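Restriction endonuclease (Mycobacterium sp., PDB 4F0Q) cleaves DNA that carries methylated cytosine, working as a tetrameric, modification-dependent restriction endonuclease whose catalytic domain belongs to the PD-(D/E)XK nuclease clan. Local coordinates at residues V350-Q355 and G380-Y385; D334-I339 and E451-L456; S328-V333 and V370-A375; E321-R326 and A444-R449. All blocks are in the same frame, centred on the assembly; numbering follows the deposited sequence.

Contact 1: residues V350-Q355 and G380-Y385; sequences VVVLGQ and GWIGVY. With MG (magnesium ion), chain E.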
loop_
_atom_site.group_PDB
_atom_site.type_symbol
_atom_site.label_atom_id
_atom_site.label_comp_id
_atom_site.label_asym_id
_atom_site.label_seq_id
_atom_site.Cartn_x
_atom_site.Cartn_y
_atom_site.Cartn_z
ATOM N N VAL A 350 3.232 2.805 5.215
ATOM C CA VAL A 350 1.858 2.370 5.002
ATOM C C VAL A 350 1.327 1.657 6.244
ATOM O O VAL A 350 1.960 0.738 6.774
ATOM C CB VAL A 350 1.707 1.481 3.741
ATOM C CG1 VAL A 350 1.914 2.309 2.482
ATOM C CG2 VAL A 350 2.672 0.315 3.774
ATOM N N VAL A 351 0.167 2.106 6.715
ATOM C CA VAL A 351 -0.423 1.587 7.941
ATOM C C VAL A 351 -1.137 0.262 7.697
ATOM O O VAL A 351 -1.916 0.124 6.751
ATOM C CB VAL A 351 -1.405 2.601 8.561
ATOM C CG1 VAL A 351 -1.946 2.084 9.885
ATOM C CG2 VAL A 351 -0.721 3.944 8.751
ATOM N N VAL A 352 -0.858 -0.713 8.556
ATOM C CA VAL A 352 -1.459 -2.033 8.439
ATOM C C VAL A 352 -2.539 -2.240 9.495
ATOM O O VAL A 352 -2.270 -2.190 10.694
ATOM C CB VAL A 352 -0.403 -3.145 8.578
ATOM C CG1 VAL A 352 -1.054 -4.513 8.452
ATOM C CG2 VAL A 352 0.690 -2.971 7.536
ATOM N N LEU A 353 -3.765 -2.467 9.037
ATOM C CA LEU A 353 -4.873 -2.762 9.933
ATOM C C LEU A 353 -5.102 -4.266 9.988
ATOM O O LEU A 353 -5.330 -4.909 8.963
ATOM C CB LEU A 353 -6.146 -2.041 9.480
ATOM C CG LEU A 353 -6.383 -0.622 10.008
ATOM C CD1 LEU A 353 -5.250 0.319 9.624
ATOM C CD2 LEU A 353 -7.715 -0.083 9.508
ATOM N N GLY A 354 -5.032 -4.824 11.188
ATOM C CA GLY A 354 -5.169 -6.256 11.361
ATOM C C GLY A 354 -6.492 -6.675 11.966
ATOM O O GLY A 354 -7.078 -5.954 12.772
ATOM N N GLN A 355 -6.960 -7.851 11.565
ATOM C CA GLN A 355 -8.168 -8.441 12.126
ATOM C C GLN A 355 -7.960 -9.933 12.331
ATOM O O GLN A 355 -7.453 -10.618 11.449
ATOM C CB GLN A 355 -9.360 -8.210 11.200
ATOM C CG GLN A 355 -10.581 -9.049 11.544
ATOM C CD GLN A 355 -11.127 -8.749 12.923
ATOM O OE1 GLN A 355 -11.385 -9.659 13.712
ATOM N NE2 GLN A 355 -11.310 -7.468 13.221
ATOM N N GLY A 380 -3.252 4.437 1.229
ATOM C CA GLY A 380 -1.967 4.303 1.887
ATOM C C GLY A 380 -2.041 3.326 3.041
ATOM O O GLY A 380 -1.068 3.129 3.765
ATOM N N TRP A 381 -3.211 2.720 3.216
ATOM C CA TRP A 381 -3.408 1.708 4.245
ATOM C C TRP A 381 -3.665 0.352 3.606
ATOM O O TRP A 381 -4.278 0.264 2.543
ATOM C CB TRP A 381 -4.590 2.070 5.147
ATOM C CG TRP A 381 -4.344 3.223 6.069
ATOM C CD1 TRP A 381 -3.302 4.102 6.027
ATOM C CD2 TRP A 381 -5.156 3.617 7.179
ATOM N NE1 TRP A 381 -3.418 5.022 7.040
ATOM C CE2 TRP A 381 -4.549 4.745 7.764
ATOM C CE3 TRP A 381 -6.342 3.126 7.736
ATOM C CZ2 TRP A 381 -5.085 5.390 8.876
ATOM C CZ3 TRP A 381 -6.873 3.769 8.840
ATOM C CH2 TRP A 381 -6.245 4.888 9.398
ATOM N N ILE A 382 -3.190 -0.705 4.255
ATOM C CA ILE A 382 -3.512 -2.060 3.828
ATOM C C ILE A 382 -4.093 -2.838 4.999
ATOM O O ILE A 382 -3.939 -2.442 6.152
ATOM C CB ILE A 382 -2.282 -2.810 3.280
ATOM C CG1 ILE A 382 -1.259 -3.046 4.392
ATOM C CG2 ILE A 382 -1.663 -2.048 2.115
ATOM C CD1 ILE A 382 -0.170 -4.022 4.018
ATOM N N GLY A 383 -4.762 -3.944 4.701
ATOM C CA GLY A 383 -5.362 -4.759 5.740
ATOM C C GLY A 383 -4.787 -6.159 5.780
ATOM O O GLY A 383 -4.062 -6.566 4.873
ATOM N N VAL A 384 -5.102 -6.892 6.842
ATOM C CA VAL A 384 -4.717 -8.295 6.947
ATOM C C VAL A 384 -5.704 -9.058 7.832
ATOM O O VAL A 384 -6.008 -8.640 8.949
ATOM C CB VAL A 384 -3.263 -8.464 7.454
ATOM C CG1 VAL A 384 -3.029 -7.658 8.724
ATOM C CG2 VAL A 384 -2.934 -9.935 7.669
ATOM N N TYR A 385 -6.218 -10.170 7.318
ATOM C CA TYR A 385 -7.216 -10.952 8.037
ATOM C C TYR A 385 -6.689 -12.349 8.349
ATOM O O TYR A 385 -6.486 -13.163 7.449
ATOM C CB TYR A 385 -8.514 -11.033 7.227
ATOM C CG TYR A 385 -9.769 -11.201 8.059
ATOM C CD1 TYR A 385 -9.848 -12.165 9.058
ATOM C CD2 TYR A 385 -10.876 -10.388 7.847
ATOM C CE1 TYR A 385 -10.994 -12.317 9.816
ATOM C CE2 TYR A 385 -12.026 -10.534 8.602
ATOM C CZ TYR A 385 -12.079 -11.499 9.583
ATOM O OH TYR A 385 -13.221 -11.645 10.335
HETATM MG MG MG E . -11.218 -10.259 15.714
HETATM O O HOH W 1 -10.471 -10.938 17.536
HETATM O O HOH W 2 -12.790 -11.608 15.952
HETATM O O HOH W 3 -12.133 -8.427 16.229
#

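Contact 2: residues D334-I339 and E451-L456; sequences DFIGRI and EEVISL. With MG (magnesium ion), chain E.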
loop_
_atom_site.group_PDB
_atom_site.type_symbol
_atom_site.label_atom_id
_atom_site.label_comp_id
_atom_site.label_asym_id
_atom_site.label_seq_id
_atom_site.Cartn_x
_atom_site.Cartn_y
_atom_site.Cartn_z
ATOM N N ASP A 334 -8.285 -5.373 15.043
ATOM C CA ASP A 334 -7.743 -6.075 16.201
ATOM C C ASP A 334 -6.301 -5.682 16.521
ATOM O O ASP A 334 -5.884 -5.735 17.677
ATOM C CB ASP A 334 -7.852 -7.589 16.010
ATOM C CG ASP A 334 -9.288 -8.078 16.048
ATOM O OD1 ASP A 334 -10.200 -7.261 15.809
ATOM O OD2 ASP A 334 -9.505 -9.277 16.317
ATOM N N PHE A 335 -5.543 -5.294 15.501
ATOM C CA PHE A 335 -4.174 -4.829 15.720
ATOM C C PHE A 335 -3.669 -3.893 14.624
ATOM O O PHE A 335 -4.201 -3.865 13.516
ATOM C CB PHE A 335 -3.209 -6.006 15.923
ATOM C CG PHE A 335 -3.141 -6.957 14.761
ATOM C CD1 PHE A 335 -3.982 -8.056 14.699
ATOM C CD2 PHE A 335 -2.221 -6.766 13.743
ATOM C CE1 PHE A 335 -3.917 -8.939 13.636
ATOM C CE2 PHE A 335 -2.152 -7.645 12.678
ATOM C CZ PHE A 335 -3.001 -8.733 12.625
ATOM N N ILE A 336 -2.638 -3.123 14.956
ATOM C CA ILE A 336 -2.062 -2.147 14.041
ATOM C C ILE A 336 -0.568 -2.401 13.862
ATOM O O ILE A 336 0.139 -2.697 14.827
ATOM C CB ILE A 336 -2.277 -0.705 14.558
ATOM C CG1 ILE A 336 -3.770 -0.397 14.675
ATOM C CG2 ILE A 336 -1.612 0.309 13.640
ATOM C CD1 ILE A 336 -4.492 -0.382 13.348
ATOM N N GLY A 337 -0.105 -2.300 12.618
ATOM C CA GLY A 337 1.307 -2.400 12.295
ATOM C C GLY A 337 1.676 -1.391 11.224
ATOM O O GLY A 337 0.871 -0.526 10.879
ATOM N N ARG A 338 2.887 -1.496 10.688
ATOM C CA ARG A 338 3.341 -0.555 9.668
ATOM C C ARG A 338 4.404 -1.159 8.758
ATOM O O ARG A 338 5.301 -1.865 9.219
ATOM C CB ARG A 338 3.885 0.718 10.320
ATOM C CG ARG A 338 4.206 1.830 9.334
ATOM C CD ARG A 338 4.945 2.977 10.005
ATOM N NE ARG A 338 6.299 2.597 10.398
ATOM C CZ ARG A 338 7.181 3.431 10.940
ATOM N NH1 ARG A 338 6.854 4.697 11.156
ATOM N NH2 ARG A 338 8.391 2.999 11.265
ATOM N N ILE A 339 4.301 -0.875 7.465
ATOM C CA ILE A 339 5.308 -1.316 6.508
ATOM C C ILE A 339 5.982 -0.114 5.859
ATOM O O ILE A 339 5.311 0.818 5.425
ATOM C CB ILE A 339 4.699 -2.207 5.407
ATOM C CG1 ILE A 339 4.026 -3.435 6.019
ATOM C CG2 ILE A 339 5.763 -2.632 4.404
ATOM C CD1 ILE A 339 3.387 -4.340 4.999
ATOM N N GLU A 451 -3.072 5.882 12.670
ATOM C CA GLU A 451 -2.151 6.831 12.049
ATOM C C GLU A 451 -0.880 7.020 12.876
ATOM O O GLU A 451 0.225 7.111 12.331
ATOM C CB GLU A 451 -2.843 8.184 11.844
ATOM C CG GLU A 451 -4.054 8.152 10.913
ATOM C CD GLU A 451 -5.319 7.650 11.589
ATOM O OE1 GLU A 451 -5.255 7.261 12.773
ATOM O OE2 GLU A 451 -6.383 7.648 10.935
ATOM N N GLU A 452 -1.042 7.051 14.195
ATOM C CA GLU A 452 0.076 7.246 15.114
ATOM C C GLU A 452 1.177 6.194 14.951
ATOM O O GLU A 452 2.297 6.388 15.427
ATOM C CB GLU A 452 -0.419 7.280 16.564
ATOM C CG GLU A 452 -1.415 8.397 16.854
ATOM C CD GLU A 452 -1.907 8.397 18.294
ATOM O OE1 GLU A 452 -1.068 8.312 19.217
ATOM O OE2 GLU A 452 -3.135 8.481 18.503
ATOM N N VAL A 453 0.866 5.094 14.267
ATOM C CA VAL A 453 1.857 4.049 14.018
ATOM C C VAL A 453 3.006 4.572 13.155
ATOM O O VAL A 453 4.075 3.964 13.094
ATOM C CB VAL A 453 1.231 2.799 13.358
ATOM C CG1 VAL A 453 1.155 2.967 11.847
ATOM C CG2 VAL A 453 2.027 1.552 13.711
ATOM N N ILE A 454 2.784 5.706 12.493
ATOM C CA ILE A 454 3.836 6.338 11.705
ATOM C C ILE A 454 4.954 6.845 12.618
ATOM O O ILE A 454 6.124 6.878 12.230
ATOM C CB ILE A 454 3.275 7.490 10.842
ATOM C CG1 ILE A 454 2.219 6.957 9.872
ATOM C CG2 ILE A 454 4.384 8.185 10.067
ATOM C CD1 ILE A 454 1.597 8.022 8.998
ATOM N N SER A 455 4.593 7.210 13.845
ATOM C CA SER A 455 5.558 7.753 14.798
ATOM C C SER A 455 6.442 6.680 15.436
ATOM O O SER A 455 7.321 6.990 16.241
ATOM C CB SER A 455 4.846 8.562 15.884
ATOM O OG SER A 455 4.161 9.669 15.325
ATOM N N LEU A 456 6.206 5.422 15.080
ATOM C CA LEU A 456 7.025 4.326 15.587
ATOM C C LEU A 456 8.297 4.166 14.762
ATOM O O LEU A 456 9.161 3.351 15.087
ATOM C CB LEU A 456 6.236 3.015 15.594
ATOM C CG LEU A 456 5.033 2.938 16.533
ATOM C CD1 LEU A 456 4.470 1.528 16.552
ATOM C CD2 LEU A 456 5.415 3.384 17.934
HETATM MG MG MG E . -11.218 -10.259 15.714
HETATM O O HOH W 4 10.694 3.546 12.768
HETATM O O HOH W 1 -10.471 -10.938 17.536
HETATM O O HOH W 2 -12.790 -11.608 15.952
HETATM O O HOH W 3 -12.133 -8.427 16.229
#

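Contact 3: residues S328-V333 and V370-A375; sequences SGDGGV and VARVVA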
loop_
_atom_site.group_PDB
_atom_site.type_symbol
_atom_site.label_atom_id
_atom_site.label_comp_id
_atom_site.label_asym_id
_atom_site.label_seq_id
_atom_site.Cartn_x
_atom_site.Cartn_y
_atom_site.Cartn_z
ATOM N N SER A 328 -9.954 -6.433 25.987
ATOM C CA SER A 328 -11.291 -6.956 26.243
ATOM C C SER A 328 -12.297 -6.308 25.298
ATOM O O SER A 328 -12.134 -5.153 24.906
ATOM C CB SER A 328 -11.699 -6.709 27.696
ATOM O OG SER A 328 -11.761 -5.322 27.982
ATOM N N GLY A 329 -13.333 -7.054 24.935
ATOM C CA GLY A 329 -14.346 -6.554 24.023
ATOM C C GLY A 329 -14.063 -6.935 22.583
ATOM O O GLY A 329 -13.293 -7.857 22.315
ATOM N N ASP A 330 -14.687 -6.219 21.652
ATOM C CA ASP A 330 -14.539 -6.517 20.232
ATOM C C ASP A 330 -14.608 -5.238 19.400
ATOM O O ASP A 330 -15.114 -4.215 19.858
ATOM C CB ASP A 330 -15.621 -7.505 19.785
ATOM C CG ASP A 330 -15.363 -8.073 18.401
ATOM O OD1 ASP A 330 -14.183 -8.181 18.008
ATOM O OD2 ASP A 330 -16.344 -8.414 17.707
ATOM N N GLY A 331 -14.092 -5.304 18.177
ATOM C CA GLY A 331 -14.118 -4.172 17.270
ATOM C C GLY A 331 -13.740 -4.582 15.861
ATOM O O GLY A 331 -13.459 -5.752 15.603
ATOM N N GLY A 332 -13.732 -3.619 14.946
ATOM C CA GLY A 332 -13.399 -3.890 13.560
ATOM C C GLY A 332 -11.939 -4.249 13.366
ATOM O O GLY A 332 -11.611 -5.201 12.657
ATOM N N VAL A 333 -11.057 -3.484 14.003
ATOM C CA VAL A 333 -9.621 -3.706 13.889
ATOM C C VAL A 333 -9.061 -4.302 15.176
ATOM O O VAL A 333 -9.327 -3.799 16.266
ATOM C CB VAL A 333 -8.879 -2.396 13.568
ATOM C CG1 VAL A 333 -7.388 -2.653 13.411
ATOM C CG2 VAL A 333 -9.451 -1.761 12.310
ATOM N N VAL A 370 -15.044 -9.403 6.226
ATOM C CA VAL A 370 -13.845 -8.810 5.640
ATOM C C VAL A 370 -14.096 -7.348 5.277
ATOM O O VAL A 370 -13.219 -6.493 5.443
ATOM C CB VAL A 370 -13.405 -9.575 4.373
ATOM C CG1 VAL A 370 -12.136 -8.970 3.794
ATOM C CG2 VAL A 370 -13.203 -11.049 4.687
ATOM N N ALA A 371 -15.309 -7.058 4.811
ATOM C CA ALA A 371 -15.676 -5.693 4.455
ATOM C C ALA A 371 -15.643 -4.766 5.667
ATOM O O ALA A 371 -15.442 -3.560 5.525
ATOM C CB ALA A 371 -17.044 -5.661 3.799
ATOM N N ARG A 372 -15.838 -5.329 6.856
ATOM C CA ARG A 372 -15.794 -4.536 8.080
ATOM C C ARG A 372 -14.390 -3.999 8.331
ATOM O O ARG A 372 -14.213 -2.953 8.957
ATOM C CB ARG A 372 -16.274 -5.351 9.282
ATOM C CG ARG A 372 -16.538 -4.504 10.515
ATOM C CD ARG A 372 -17.026 -5.339 11.682
ATOM N NE ARG A 372 -17.323 -4.508 12.845
ATOM C CZ ARG A 372 -17.646 -4.987 14.041
ATOM N NH1 ARG A 372 -17.709 -6.296 14.237
ATOM N NH2 ARG A 372 -17.901 -4.155 15.041
ATOM N N VAL A 373 -13.392 -4.720 7.833
ATOM C CA VAL A 373 -12.006 -4.305 7.975
ATOM C C VAL A 373 -11.591 -3.451 6.782
ATOM O O VAL A 373 -10.840 -2.486 6.928
ATOM C CB VAL A 373 -11.070 -5.517 8.085
ATOM C CG1 VAL A 373 -9.688 -5.080 8.546
ATOM C CG2 VAL A 373 -11.654 -6.540 9.042
ATOM N N VAL A 374 -12.090 -3.809 5.603
ATOM C CA VAL A 374 -11.782 -3.061 4.388
ATOM C C VAL A 374 -12.325 -1.631 4.448
ATOM O O VAL A 374 -11.664 -0.688 4.011
ATOM C CB VAL A 374 -12.325 -3.776 3.132
ATOM C CG1 VAL A 374 -12.081 -2.936 1.888
ATOM C CG2 VAL A 374 -11.680 -5.143 2.985
ATOM N N ALA A 375 -13.520 -1.475 5.008
ATOM C CA ALA A 375 -14.159 -0.164 5.109
ATOM C C ALA A 375 -13.350 0.807 5.967
ATOM O O ALA A 375 -13.432 2.021 5.791
ATOM C CB ALA A 375 -15.572 -0.304 5.656
#

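Contact 4: residues E321-R326 and A444-R449; sequences EGWLSR and AVTHRR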
loop_
_atom_site.group_PDB
_atom_site.type_symbol
_atom_site.label_atom_id
_atom_site.label_comp_id
_atom_site.label_asym_id
_atom_site.label_seq_id
_atom_site.Cartn_x
_atom_site.Cartn_y
_atom_site.Cartn_z
ATOM N N GLU A 321 6.355 -3.494 14.177
ATOM C CA GLU A 321 5.369 -3.908 15.167
ATOM C C GLU A 321 4.677 -2.708 15.808
ATOM O O GLU A 321 5.332 -1.817 16.347
ATOM C CB GLU A 321 6.030 -4.773 16.243
ATOM C CG GLU A 321 5.148 -5.067 17.444
ATOM C CD GLU A 321 5.849 -5.917 18.486
ATOM O OE1 GLU A 321 5.509 -5.797 19.681
ATOM O OE2 GLU A 321 6.737 -6.710 18.108
ATOM N N GLY A 322 3.350 -2.690 15.741
ATOM C CA GLY A 322 2.576 -1.601 16.308
ATOM C C GLY A 322 1.990 -1.950 17.661
ATOM O O GLY A 322 2.696 -1.922 18.670
ATOM N N TRP A 323 0.700 -2.283 17.688
ATOM C CA TRP A 323 0.034 -2.618 18.948
ATOM C C TRP A 323 -1.288 -3.358 18.759
ATOM O O TRP A 323 -1.695 -3.652 17.637
ATOM C CB TRP A 323 -0.207 -1.354 19.781
ATOM C CG TRP A 323 -1.124 -0.368 19.124
ATOM C CD1 TRP A 323 -2.487 -0.358 19.171
ATOM C CD2 TRP A 323 -0.741 0.758 18.324
ATOM N NE1 TRP A 323 -2.978 0.702 18.448
ATOM C CE2 TRP A 323 -1.926 1.402 17.918
ATOM C CE3 TRP A 323 0.487 1.281 17.910
ATOM C CZ2 TRP A 323 -1.919 2.544 17.120
ATOM C CZ3 TRP A 323 0.492 2.415 17.117
ATOM C CH2 TRP A 323 -0.703 3.034 16.731
ATOM N N LEU A 324 -1.949 -3.657 19.873
ATOM C CA LEU A 324 -3.274 -4.268 19.851
ATOM C C LEU A 324 -4.329 -3.233 20.220
ATOM O O LEU A 324 -4.048 -2.283 20.950
ATOM C CB LEU A 324 -3.342 -5.456 20.814
ATOM C CG LEU A 324 -3.057 -6.853 20.252
ATOM C CD1 LEU A 324 -1.672 -6.932 19.632
ATOM C CD2 LEU A 324 -3.219 -7.905 21.340
ATOM N N SER A 325 -5.545 -3.422 19.717
ATOM C CA SER A 325 -6.621 -2.462 19.937
ATOM C C SER A 325 -7.115 -2.454 21.384
ATOM O O SER A 325 -7.221 -1.395 22.003
ATOM C CB SER A 325 -7.787 -2.738 18.985
ATOM O OG SER A 325 -7.374 -2.646 17.632
ATOM N N ARG A 326 -7.417 -3.635 21.914
ATOM C CA ARG A 326 -7.928 -3.752 23.278
ATOM C C ARG A 326 -7.608 -5.110 23.891
ATOM O O ARG A 326 -7.224 -6.046 23.189
ATOM C CB ARG A 326 -9.438 -3.508 23.316
ATOM C CG ARG A 326 -10.237 -4.416 22.395
ATOM C CD ARG A 326 -10.578 -3.712 21.096
ATOM N NE ARG A 326 -10.706 -4.652 19.989
ATOM C CZ ARG A 326 -10.942 -4.295 18.732
ATOM N NH1 ARG A 326 -11.082 -3.014 18.419
ATOM N NH2 ARG A 326 -11.037 -5.220 17.787
ATOM N N ALA A 444 0.367 -5.439 25.242
ATOM C CA ALA A 444 0.547 -5.079 23.841
ATOM C C ALA A 444 -0.582 -4.172 23.370
ATOM O O ALA A 444 -0.755 -3.947 22.173
ATOM C CB ALA A 444 0.617 -6.330 22.979
ATOM N N VAL A 445 -1.347 -3.648 24.322
ATOM C CA VAL A 445 -2.526 -2.853 24.008
ATOM C C VAL A 445 -2.322 -1.363 24.262
ATOM O O VAL A 445 -1.964 -0.955 25.367
ATOM C CB VAL A 445 -3.742 -3.324 24.827
ATOM C CG1 VAL A 445 -4.909 -2.366 24.648
ATOM C CG2 VAL A 445 -4.133 -4.740 24.432
ATOM N N THR A 446 -2.542 -0.555 23.228
ATOM C CA THR A 446 -2.591 0.895 23.380
ATOM C C THR A 446 -3.898 1.399 22.781
ATOM O O THR A 446 -4.533 0.701 21.989
ATOM C CB THR A 446 -1.413 1.605 22.679
ATOM O OG1 THR A 446 -1.696 1.754 21.283
ATOM C CG2 THR A 446 -0.118 0.826 22.860
ATOM N N HIS A 447 -4.298 2.608 23.156
ATOM C CA HIS A 447 -5.535 3.186 22.644
ATOM C C HIS A 447 -5.233 4.299 21.646
ATOM O O HIS A 447 -5.994 5.259 21.516
ATOM C CB HIS A 447 -6.393 3.717 23.794
ATOM C CG HIS A 447 -7.840 3.877 23.443
ATOM N ND1 HIS A 447 -8.677 2.804 23.227
ATOM C CD2 HIS A 447 -8.599 4.986 23.269
ATOM C CE1 HIS A 447 -9.888 3.243 22.937
ATOM N NE2 HIS A 447 -9.868 4.564 22.955
ATOM N N ARG A 448 -4.116 4.163 20.939
ATOM C CA ARG A 448 -3.693 5.173 19.979
ATOM C C ARG A 448 -4.400 5.001 18.641
ATOM O O ARG A 448 -4.853 3.907 18.302
ATOM C CB ARG A 448 -2.180 5.104 19.767
ATOM C CG ARG A 448 -1.361 5.139 21.044
ATOM C CD ARG A 448 0.126 5.139 20.728
ATOM N NE ARG A 448 0.947 4.992 21.926
ATOM C CZ ARG A 448 2.275 4.939 21.916
ATOM N NH1 ARG A 448 2.936 5.022 20.769
ATOM N NH2 ARG A 448 2.944 4.802 23.052
ATOM N N ARG A 449 -4.494 6.091 17.886
ATOM C CA ARG A 449 -5.026 6.044 16.532
ATOM C C ARG A 449 -4.069 5.252 15.649
ATOM O O ARG A 449 -2.862 5.262 15.885
ATOM C CB ARG A 449 -5.185 7.460 15.975
ATOM C CG ARG A 449 -6.141 8.349 16.750
ATOM C CD ARG A 449 -6.194 9.740 16.132
ATOM N NE ARG A 449 -7.185 10.598 16.773
ATOM C CZ ARG A 449 -7.423 11.858 16.420
ATOM N NH1 ARG A 449 -6.737 12.410 15.427
ATOM N NH2 ARG A 449 -8.345 12.567 17.057
HETATM O O HOH W 5 -7.218 0.585 24.143
#

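Contact 1: residues V350-Q355 and G380-Y385
Strands 350-355 and 381-385 run parallel, their axes 4.6 Å apart and inclined by 24°, with Val352 level with Ile382 and Gln355 level with Tyr385. Ile382 uses both its backbone groups on the partner strand, giving its N-H to Val351 O and receiving Leu353 N on its O at 2.9 Å, almost straight. Val384 does the same with Leu353 O and Gln355 N, although its own N-H reaches Leu353 O along a more bent path (137°). On the face turned to helix 297-314, the two methyls of Val352 fork to different neighbours: CG2 meets Ile382 CG1 at 3.7 Å, and CG1 meets Val384 CG1 at the same distance. Branched residues suit this layer, since they fill it close to the backbone, beneath Phe312 and Ala308. The strands are joined through helix 367-374 in a beta-alpha-beta crossover, part of the central sheet of the PD-(D/E)XK nuclease fold. On the other face, Val351 CB sits 3.6 Å from the centre of the five-membered ring of Trp381, over its face, while Leu353 CD1 comes obliquely to CE3 of the same indole at 3.6 Å. Gly383, between Trp381 and Tyr385, adds no side chain to this face. Farther along, where helix 367-374 packs on both residues, Gln355 CG makes a CH-pi contact over the Tyr385 ring, 3.6 Å from its centre. The Gln355 chain then bends (chi2 62°), carrying the amide off the ring until OE1 binds the magnesium ion at 2.1 Å, next to Asp334 and the carbonyl of Ala356.

Contact 2: residues D334-I339 and E451-L456
Val453 is the apolar anchor of the C-terminal 3-10 turn on strand 335-339, a strand that follows directly on Asp334, whose OD2 binds the magnesium ion at 2.1 Å and whose OD1 forms a salt bridge with Arg326. Val453 CB lies 3.8 Å from Ile336 CG2, and both its methyls rest against the Gly337 carbonyl oxygen, CG1 at 3.6 Å from Gly337 O. A small branched residue fits here because what it meets on the strand is a methyl, a glycine carbonyl and the first carbons of an arginine: Val453 CG1 also touches Arg338 CB at 3.9 Å. The Val453 carbonyl then meets the arginine farther out, its O lying 3.4 Å from Arg338 CD. Ile454 turns its side chain away and presents its carbonyl at the guanidinium edge, toward which the bend in the arginine chain (chi3 69°) turns the head, but the approach to NH1 is so short and badly angled that a hydrogen bond there is doubtful. Leu456, the last residue of the chain, is reached through water 4, which accepts from Arg338 NH2 at 2.8 Å and donates to Leu456 O at 2.8 Å. This water bridge is what clearly joins the guanidinium to the turn. Asp340 adds a weak, long ion pair to Arg338 NE, and the positive charge beside the carbonyls of Val453 and Ile454 would probably be favourable.

Contact 3: residues S328-V333 and V370-A375
Every side-chain torsion of Arg372 lies near 180°, from chi1 at -167° outward, so the residue reaches straight off helix 370-374 and brings one face of its guanidinium against the backbone of Gly331 and Gly332. Gly331 C stands 4.2 Å above the centre of that plane, and Gly332 CA is 4.0 Å from Arg372 NE. These glycines bring main chain rather than side chain to the contact. The next residue of the helix, Val373, packs its CG2 against Gly332 O at 3.9 Å. The glycine-rich loop links strands 319-324 and 335-342 and leads directly into Asp334, a magnesium ligand of this nuclease domain; helix 367-374 belongs to the crossover between the following two parallel strands, so the contact bridges two connections flanking the metal site. Asp330 comes near the same cation without pairing with it: OD2 is 4.3 Å from Arg372 NH1, beyond salt-bridge range, and OD1 is instead engaged by Lys297. The nearest atom of the Asp330 side chain is about 4 Å from the magnesium ion, too far to be a ligand. Arg372 NE forms a salt bridge with Glu398 of the third subunit, so the same guanidinium that lies over the loop also reaches across a subunit interface.

Contact 4: residues E321-R326 and A444-R449
Trp323 leaves strand 321-324 toward the segment 444-449, and its CB already lies 3.6 Å from Ala444 O. With chi1 at 63°, CG sits between the backbone N and the carbonyl carbon, and the indole stands across the Thr446 side chain at about a right angle. CG and CD1 lie beneath Thr446 OG1, which is 3.0 Å above the ring plane; NE1 is near the same oxygen, but the angle is too poor for a hydrogen bond. That hydroxyl oxygen has a weak bond from Arg448 N, which ties the loop together over the ring. Farther out, CZ2 meets Arg448 CB at 3.7 Å on the same face, a methylene resting off-centre over the six-membered ring. At the tip the indole edge runs up to the carbonyl of Arg449, with CZ2 3.1 Å from Arg449 O. A broad, flat residue suits the place, since one side chain spans the loop from residue 444 to 449. The backbones join beside it in a single bridge: Leu324 N gives to Ala444 O at 2.6 Å, and Leu324 O accepts Thr446 N at 3.2 Å. Val445 CG2 packs on Leu324 CB at 3.8 Å, and water 5 links Ser325 O to His447 ND1. Arg448 and Arg449 send their charged ends to Asp207 and Asp106 of the third subunit. The loop thus crosses the end of strand 319-324 at about a right angle, outermost in this chain's five-stranded sheet, with Leu302 of helix 297-314 touching Leu324 and Ala444, and Ile336 of strand 335-342 packing against Trp323.

How the contacts relate
From the N-terminal side, residues 321-326 open the loop that contact 4 closes at 444-449, 118 residues on, counted between the nearest ends. Residues 328-333 follow and, through contact 3, close a shorter loop at 370-375 that lies wholly within it. Contact 2 starts at 334-339 and ends at the C terminus, so it crosses both contacts 4 and 3. Contact 1 spans 350-355 to 380-385; it is enclosed by contacts 2 and 4 but alternates with contact 3. Together contacts 4 and 2 fasten the C-terminal tail to two neighbouring antiparallel strands, contact 1 extends the same sheet in parallel, and contact 3 ties a loop to the crossover helix. Contacts 1 and 2 share the magnesium ion.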